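Local coordinates for DNA ligase (Aquifex aeolicus, PDB 3QWU), which probably acts as an ATP-dependent polynucleotide ligase of the RNA-ligase type, binding adenosine and calcium in its nucleotidyltransferase domain, at residues A235-I240 with G282-D287; N243-L248 with F290-Q295; L264-E269 with E275-E280. All coordinates share one frame; numbering follows the deposited sequence.

Interaction 1. Residues A235-I240 with G282-D287; sequences ANLMDI and GRAFID. With CA (calcium ion), chain D.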
# COMPACT_ATOMS: atom_id res chain seq x y z
N ALA A 235 11.74 3.48 -14.84
CA ALA A 235 12.20 3.78 -13.49
C ALA A 235 11.12 3.51 -12.49
O ALA A 235 11.40 3.10 -11.39
CB ALA A 235 12.66 5.21 -13.39
N ASN A 236 9.89 3.82 -12.82
CA ASN A 236 8.79 3.52 -11.93
C ASN A 236 8.69 2.02 -11.65
O ASN A 236 8.64 1.62 -10.50
CB ASN A 236 7.44 4.04 -12.51
CG ASN A 236 7.29 5.53 -12.35
OD1 ASN A 236 7.54 6.07 -11.26
ND2 ASN A 236 6.83 6.21 -13.40
N LEU A 237 8.74 1.21 -12.71
CA LEU A 237 8.79 -0.22 -12.54
C LEU A 237 9.95 -0.69 -11.61
O LEU A 237 9.73 -1.44 -10.66
CB LEU A 237 8.87 -0.90 -13.90
CG LEU A 237 7.59 -0.83 -14.70
CD1 LEU A 237 7.86 -1.21 -16.15
CD2 LEU A 237 6.51 -1.69 -14.05
N MET A 238 11.16 -0.24 -11.90
CA MET A 238 12.36 -0.64 -11.18
C MET A 238 12.23 -0.23 -9.69
O MET A 238 12.70 -0.93 -8.82
CB MET A 238 13.59 0.06 -11.75
CG MET A 238 14.52 -0.68 -12.63
SD MET A 238 14.90 -2.45 -12.28
CE MET A 238 13.57 -3.21 -13.28
N ASP A 239 11.64 0.92 -9.41
CA ASP A 239 11.40 1.27 -8.01
C ASP A 239 10.54 0.23 -7.34
O ASP A 239 10.86 -0.16 -6.22
CB ASP A 239 10.78 2.64 -7.81
CG ASP A 239 11.75 3.76 -8.10
OD1 ASP A 239 12.98 3.52 -8.14
OD2 ASP A 239 11.28 4.88 -8.27
N ILE A 240 9.48 -0.25 -8.01
CA ILE A 240 8.61 -1.19 -7.35
C ILE A 240 9.43 -2.43 -7.05
O ILE A 240 9.47 -2.88 -5.92
CB ILE A 240 7.35 -1.48 -8.17
CG1 ILE A 240 6.56 -0.20 -8.35
CG2 ILE A 240 6.51 -2.49 -7.44
CD1 ILE A 240 5.30 -0.35 -9.14
N GLY A 282 3.48 -6.83 -13.09
CA GLY A 282 3.43 -8.09 -12.37
C GLY A 282 4.81 -8.58 -11.95
O GLY A 282 5.04 -8.99 -10.80
N ARG A 283 5.75 -8.54 -12.89
CA ARG A 283 7.14 -8.92 -12.60
C ARG A 283 7.78 -8.03 -11.62
O ARG A 283 8.54 -8.46 -10.82
CB ARG A 283 7.98 -8.94 -13.88
CG ARG A 283 7.69 -10.17 -14.69
CD ARG A 283 8.60 -10.27 -15.89
NE ARG A 283 8.41 -11.56 -16.53
CZ ARG A 283 8.89 -12.72 -16.08
NH1 ARG A 283 9.65 -12.79 -14.97
NH2 ARG A 283 8.61 -13.84 -16.76
N ALA A 284 7.53 -6.76 -11.70
CA ALA A 284 8.10 -5.88 -10.74
C ALA A 284 7.70 -6.34 -9.32
O ALA A 284 8.58 -6.46 -8.49
CB ALA A 284 7.69 -4.49 -11.02
N PHE A 285 6.43 -6.61 -9.03
CA PHE A 285 6.05 -7.04 -7.69
C PHE A 285 6.47 -8.47 -7.43
O PHE A 285 7.02 -8.80 -6.39
CB PHE A 285 4.56 -6.99 -7.48
CG PHE A 285 3.99 -5.61 -7.30
CD1 PHE A 285 4.19 -4.91 -6.11
CD2 PHE A 285 3.23 -5.04 -8.26
CE1 PHE A 285 3.65 -3.67 -5.93
CE2 PHE A 285 2.73 -3.78 -8.07
CZ PHE A 285 2.93 -3.12 -6.88
N ILE A 286 6.18 -9.35 -8.36
CA ILE A 286 6.37 -10.74 -8.09
C ILE A 286 7.86 -11.11 -8.04
O ILE A 286 8.28 -11.82 -7.13
CB ILE A 286 5.69 -11.61 -9.13
CG1 ILE A 286 4.16 -11.44 -9.04
CG2 ILE A 286 6.11 -13.06 -8.91
CD1 ILE A 286 3.31 -12.23 -10.11
N ASP A 287 8.67 -10.68 -9.00
CA ASP A 287 10.07 -11.12 -8.95
C ASP A 287 10.91 -10.51 -7.85
O ASP A 287 11.81 -11.17 -7.34
CB ASP A 287 10.76 -10.92 -10.27
CG ASP A 287 10.20 -11.78 -11.32
OD1 ASP A 287 9.66 -12.87 -10.98
OD2 ASP A 287 10.27 -11.35 -12.47
CA CA D . 14.83 4.28 -9.71
O HOH W 1 13.25 5.86 -9.48
O HOH W 2 15.01 5.31 -7.60

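Interaction 2. Residues N243-L248 with F290-Q295; sequences NAKNML and FQAIEQ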
# COMPACT_ATOMS: atom_id res chain seq x y z
N ASN A 243 12.25 -2.23 -4.39
CA ASN A 243 11.72 -1.98 -3.04
C ASN A 243 10.95 -3.14 -2.42
O ASN A 243 10.27 -2.96 -1.40
CB ASN A 243 10.84 -0.75 -3.07
CG ASN A 243 11.58 0.45 -2.64
OD1 ASN A 243 11.49 0.85 -1.46
ND2 ASN A 243 12.40 1.01 -3.56
N ALA A 244 11.01 -4.30 -3.05
CA ALA A 244 10.30 -5.48 -2.53
C ALA A 244 10.68 -5.77 -1.06
O ALA A 244 9.81 -5.98 -0.25
CB ALA A 244 10.57 -6.70 -3.38
N LYS A 245 11.98 -5.82 -0.76
CA LYS A 245 12.46 -6.24 0.57
C LYS A 245 12.02 -5.25 1.65
O LYS A 245 11.99 -5.55 2.85
CB LYS A 245 13.97 -6.40 0.55
CG LYS A 245 14.38 -7.62 -0.26
CD LYS A 245 15.87 -7.70 -0.53
CE LYS A 245 16.31 -9.00 -1.20
NZ LYS A 245 17.79 -9.08 -1.25
N ASN A 246 11.55 -4.11 1.15
CA ASN A 246 11.31 -2.89 1.87
C ASN A 246 9.86 -2.69 2.11
O ASN A 246 9.48 -1.66 2.62
CB ASN A 246 11.78 -1.74 0.95
CG ASN A 246 12.53 -0.71 1.67
OD1 ASN A 246 13.55 -0.22 1.14
ND2 ASN A 246 12.10 -0.37 2.91
N MET A 247 9.05 -3.67 1.70
CA MET A 247 7.59 -3.48 1.62
C MET A 247 6.85 -3.26 2.93
O MET A 247 5.71 -2.84 2.87
CB MET A 247 6.90 -4.66 0.93
CG MET A 247 6.56 -4.38 -0.48
SD MET A 247 5.74 -5.79 -1.24
CE MET A 247 6.26 -5.46 -2.95
N LEU A 248 7.43 -3.58 4.07
CA LEU A 248 6.68 -3.43 5.31
C LEU A 248 6.80 -1.97 5.77
O LEU A 248 5.92 -1.45 6.43
CB LEU A 248 7.14 -4.45 6.37
CG LEU A 248 6.97 -5.94 5.99
CD1 LEU A 248 7.46 -6.86 7.10
CD2 LEU A 248 5.53 -6.28 5.63
N PHE A 290 9.89 -12.70 -4.90
CA PHE A 290 10.40 -14.07 -5.10
C PHE A 290 11.86 -14.14 -4.75
O PHE A 290 12.30 -15.07 -4.11
CB PHE A 290 10.26 -14.54 -6.57
CG PHE A 290 9.96 -15.96 -6.70
CD1 PHE A 290 8.64 -16.40 -6.60
CD2 PHE A 290 10.96 -16.88 -6.90
CE1 PHE A 290 8.32 -17.77 -6.68
CE2 PHE A 290 10.67 -18.27 -7.00
CZ PHE A 290 9.34 -18.71 -6.89
N GLN A 291 12.63 -13.15 -5.19
CA GLN A 291 14.03 -13.08 -4.80
C GLN A 291 14.24 -12.89 -3.34
O GLN A 291 15.26 -13.33 -2.83
CB GLN A 291 14.70 -11.90 -5.47
CG GLN A 291 14.99 -12.07 -6.93
CD GLN A 291 15.36 -10.74 -7.56
OE1 GLN A 291 15.11 -10.53 -8.73
NE2 GLN A 291 15.97 -9.84 -6.78
N ALA A 292 13.38 -12.14 -2.66
CA ALA A 292 13.55 -12.02 -1.23
C ALA A 292 13.23 -13.37 -0.52
O ALA A 292 13.89 -13.69 0.48
CB ALA A 292 12.73 -10.88 -0.66
N ILE A 293 12.25 -14.14 -1.03
CA ILE A 293 12.01 -15.50 -0.55
C ILE A 293 13.15 -16.48 -0.84
O ILE A 293 13.52 -17.29 0.02
CB ILE A 293 10.72 -16.08 -1.12
CG1 ILE A 293 9.51 -15.41 -0.44
CG2 ILE A 293 10.63 -17.60 -0.96
CD1 ILE A 293 8.32 -15.30 -1.36
N GLU A 294 13.69 -16.45 -2.06
CA GLU A 294 14.90 -17.28 -2.35
C GLU A 294 16.05 -16.90 -1.39
O GLU A 294 16.74 -17.80 -0.91
CB GLU A 294 15.38 -17.15 -3.81
CG GLU A 294 14.53 -17.98 -4.83
CD GLU A 294 14.66 -17.46 -6.26
OE1 GLU A 294 15.19 -16.36 -6.45
OE2 GLU A 294 14.25 -18.14 -7.21
N GLN A 295 16.26 -15.60 -1.13
CA GLN A 295 17.36 -15.19 -0.29
C GLN A 295 17.10 -15.68 1.16
O GLN A 295 18.03 -16.21 1.81
CB GLN A 295 17.58 -13.69 -0.34
CG GLN A 295 18.80 -13.19 0.41
CD GLN A 295 18.85 -11.65 0.60
OE1 GLN A 295 17.89 -11.01 1.07
NE2 GLN A 295 20.00 -11.07 0.26

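Interaction 3. Residues L264-E269 with E275-E280; sequences LFMYEE and EHLYEE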
# COMPACT_ATOMS: atom_id res chain seq x y z
N LEU A 264 -1.45 6.30 -15.83
CA LEU A 264 -1.63 7.55 -16.59
C LEU A 264 -0.72 7.74 -17.81
O LEU A 264 -1.13 8.40 -18.75
CB LEU A 264 -1.63 8.78 -15.66
CG LEU A 264 -2.88 8.78 -14.75
CD1 LEU A 264 -2.68 9.73 -13.63
CD2 LEU A 264 -4.11 9.16 -15.56
N PHE A 265 0.47 7.14 -17.79
CA PHE A 265 1.32 7.06 -18.97
C PHE A 265 0.65 6.18 -20.00
O PHE A 265 0.55 6.54 -21.14
CB PHE A 265 2.71 6.52 -18.58
CG PHE A 265 3.58 6.11 -19.77
CD1 PHE A 265 4.24 7.05 -20.50
CD2 PHE A 265 3.74 4.76 -20.11
CE1 PHE A 265 5.04 6.67 -21.60
CE2 PHE A 265 4.53 4.36 -21.16
CZ PHE A 265 5.18 5.30 -21.93
N MET A 266 0.18 5.01 -19.59
CA MET A 266 -0.56 4.12 -20.53
C MET A 266 -1.72 4.82 -21.17
O MET A 266 -1.96 4.66 -22.38
CB MET A 266 -1.02 2.82 -19.84
CG MET A 266 0.17 1.99 -19.46
SD MET A 266 -0.15 0.58 -18.50
CE MET A 266 -0.97 -0.49 -19.75
N TYR A 267 -2.43 5.63 -20.38
CA TYR A 267 -3.57 6.37 -20.88
C TYR A 267 -3.13 7.48 -21.82
O TYR A 267 -3.76 7.74 -22.83
CB TYR A 267 -4.34 6.94 -19.70
CG TYR A 267 -5.42 7.96 -20.02
CD1 TYR A 267 -6.69 7.56 -20.39
CD2 TYR A 267 -5.16 9.31 -19.94
CE1 TYR A 267 -7.69 8.51 -20.69
CE2 TYR A 267 -6.14 10.26 -20.24
CZ TYR A 267 -7.39 9.85 -20.60
OH TYR A 267 -8.35 10.79 -20.87
N GLU A 268 -2.07 8.17 -21.47
CA GLU A 268 -1.61 9.22 -22.32
C GLU A 268 -1.15 8.63 -23.65
O GLU A 268 -1.43 9.17 -24.69
CB GLU A 268 -0.50 10.04 -21.64
CG GLU A 268 0.08 11.17 -22.52
CD GLU A 268 1.01 12.11 -21.76
OE1 GLU A 268 1.47 11.76 -20.64
OE2 GLU A 268 1.23 13.22 -22.25
N GLU A 269 -0.44 7.52 -23.61
CA GLU A 269 0.13 6.96 -24.82
C GLU A 269 -0.77 5.99 -25.57
O GLU A 269 -0.46 5.64 -26.67
CB GLU A 269 1.48 6.30 -24.49
CG GLU A 269 2.56 7.32 -24.13
CD GLU A 269 2.66 8.48 -25.12
OE1 GLU A 269 2.74 8.18 -26.33
OE2 GLU A 269 2.63 9.68 -24.71
N GLU A 275 0.69 -2.46 -23.83
CA GLU A 275 0.21 -3.71 -23.21
C GLU A 275 1.28 -4.57 -22.47
O GLU A 275 0.99 -5.34 -21.52
CB GLU A 275 -0.52 -4.55 -24.28
CG GLU A 275 0.40 -5.22 -25.35
CD GLU A 275 -0.33 -6.30 -26.24
OE1 GLU A 275 0.22 -6.66 -27.32
OE2 GLU A 275 -1.45 -6.77 -25.86
N HIS A 276 2.53 -4.47 -22.91
CA HIS A 276 3.63 -5.19 -22.28
C HIS A 276 3.78 -4.75 -20.81
O HIS A 276 4.41 -5.45 -20.04
CB HIS A 276 4.93 -4.94 -23.06
CG HIS A 276 5.37 -3.51 -23.06
ND1 HIS A 276 6.22 -2.99 -22.10
CD2 HIS A 276 5.06 -2.47 -23.89
CE1 HIS A 276 6.42 -1.70 -22.35
NE2 HIS A 276 5.72 -1.35 -23.42
N LEU A 277 3.24 -3.58 -20.45
CA LEU A 277 3.34 -3.08 -19.08
C LEU A 277 2.53 -3.95 -18.09
O LEU A 277 2.83 -4.00 -16.93
CB LEU A 277 2.92 -1.64 -18.96
CG LEU A 277 3.91 -0.51 -19.25
CD1 LEU A 277 5.26 -0.73 -18.55
CD2 LEU A 277 4.11 -0.31 -20.75
N TYR A 278 1.54 -4.67 -18.56
CA TYR A 278 0.87 -5.59 -17.68
C TYR A 278 1.85 -6.58 -17.07
O TYR A 278 2.03 -6.63 -15.83
CB TYR A 278 -0.22 -6.33 -18.43
CG TYR A 278 -1.38 -5.49 -18.84
CD1 TYR A 278 -2.12 -4.78 -17.91
CD2 TYR A 278 -1.74 -5.38 -20.16
CE1 TYR A 278 -3.22 -3.99 -18.29
CE2 TYR A 278 -2.84 -4.57 -20.56
CZ TYR A 278 -3.57 -3.90 -19.62
OH TYR A 278 -4.62 -3.13 -20.01
N GLU A 279 2.51 -7.35 -17.93
CA GLU A 279 3.45 -8.35 -17.45
C GLU A 279 4.56 -7.69 -16.66
O GLU A 279 4.97 -8.17 -15.61
CB GLU A 279 4.02 -9.21 -18.60
CG GLU A 279 4.68 -10.53 -18.09
CD GLU A 279 5.62 -11.22 -19.08
OE1 GLU A 279 5.23 -11.37 -20.27
OE2 GLU A 279 6.73 -11.64 -18.66
N GLU A 280 5.06 -6.58 -17.17
CA GLU A 280 6.13 -5.90 -16.48
C GLU A 280 5.71 -5.43 -15.09
O GLU A 280 6.44 -5.66 -14.10
CB GLU A 280 6.70 -4.78 -17.35
CG GLU A 280 7.59 -5.31 -18.50
CD GLU A 280 7.63 -4.38 -19.76
OE1 GLU A 280 7.52 -3.15 -19.57
OE2 GLU A 280 7.77 -4.87 -20.94

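Interaction 1. Residues A235-I240 with G282-D287
Ile240 and Leu237, on helix 233-242, which also carries a calcium ligand, rest on Ala284 and Phe285 of the long helix 276-299, giving a nearly parallel helix pair whose segment axes approach to 8.5 Å at 18°. The apolar contacts centre on Ala284, whose small methyl lets the helices draw close: its CB lies 4.2 Å from Ile240 CB and 3.7 Å from the carbonyl O of Leu237, while Leu237 CD2 adds a looser touch at 4.3 Å from Ala284 CB. The aromatic contact is a CH-pi interaction. Ile240 CG2 stands anti to its own backbone N, and this branch lies over one face of the Phe285 ring, 3.6 Å from the centroid and 18° off the normal. Beta-branching suits Ile240 here, since it supplies the methyl that covers the ring. Phe285 also meets Phe285 of the second subunit, so the same ring serves the dimer. Charge is kept to the flanks. On helix 276-299, Arg283 NH1 forms an in-plane salt bridge of 3.0 Å to the syn lone pair of Asp287 OD2. Tyr278 of the second subunit offers its ring to Arg283 in a cation-pi contact and its hydroxyl to Asp287 OD1 in a hydrogen bond. Asp239 leaves helix 233-242 on the side away from the partner, and its carboxylate joins Asp82 and Glu143 in the calcium site; Asp239 OD1 binds the ion at 2.5 Å, beside two waters.

Interaction 2. Residues N243-L248 with F290-Q295
The carboxamide of Gln295 is the flat group that Lys245 reaches, and the ammonium stands over one face of it, about 2.5 Å out of the plane, not at its edge. From there Lys245 NZ lies 3.0 Å from Gln295 OE1 and 3.3 Å from Gln295 NE2; the first is a weak hydrogen bond, as the tilted approach would suggest, and the second, between two donors, is none. Lys245 runs extended beyond CG and crosses Gln295 at about a right angle. With CG of Gln295 anti to the backbone N (chi1 -174°), its own extended chain carries the amide out to meet the lysine. On the way Lys245 lays its methylenes over Ala292: CG is 3.7 Å from Ala292 CB and CE 4.1 Å. Lysine suits this place because its apolar stem can cover a small alanine while its charged tip reaches polar atoms beyond. Shortening Lys245 to an alanine would probably leave Tyr303 O and Gln295 OE1 without this donor and open a gap beside Ala292. The stronger bond of NZ is to Tyr303 O, while Gln295 OE1 accepts from Tyr303 N: two side chains thus bond to the backbone at the start of strand 303-310, in a region that matches the C-terminal family of Pab1020-type ligases.

Interaction 3. Residues L264-E269 with E275-E280
Met266 starts with CG anti to its carbonyl carbon (chi1 -66°), continues extended through chi2, then bends at chi3 (71°), a turn that swings the methyl over the Tyr278 ring. The sulfur meets the base of Leu277, with Met266 SD 3.8 Å from Leu277 CB, and Met266 CE lies 4.1 Å from that same CB. Met266 and Leu277 run alongside each other, pointing opposite ways. The same methyl also stands over one face of the Tyr278 ring, where CE is 4.3 Å above the plane, offset toward the rim, and 4.3 Å from Tyr278 CZ. A flexible, unbranched methionine suits this place because it can touch a leucine and a ring with one end, whereas Leu277 sends its branched end on to Leu237. The contact belongs to a helical hairpin: helix 254-269 turns through a short loop into helix 276-299, and Thr274 and Leu271 of that loop touch Met266 and Tyr278. Both also face the dimer partner, Met266 packing on Phe290 and Tyr278 on Ile286 of the second subunit. Between the two segments the chemistry is apolar contact and burial, with no polar bond, so shape and the hiding of apolar surface hold the helices together here.

How the interactions relate
All three contacts use helix 276-299 at successive levels, each against a different partner: helix 254-269 in interaction 3, helix 233-242 in interaction 1 and the connection after it in interaction 2. Interactions 1 and 3 are buried and apolar and touch directly, Leu237 CD1 lying 3.6 Å from Leu277 CD1. Interaction 2 is partly exposed and alone adds a polar link between its segments; it meets interaction 1 where Met247 CE packs 3.8 Å from Phe285 CD1. Interactions 2 and 3 lie about 11 Å apart at their nearest atoms. Each reaches the second subunit, but only interaction 1 contains a calcium ligand.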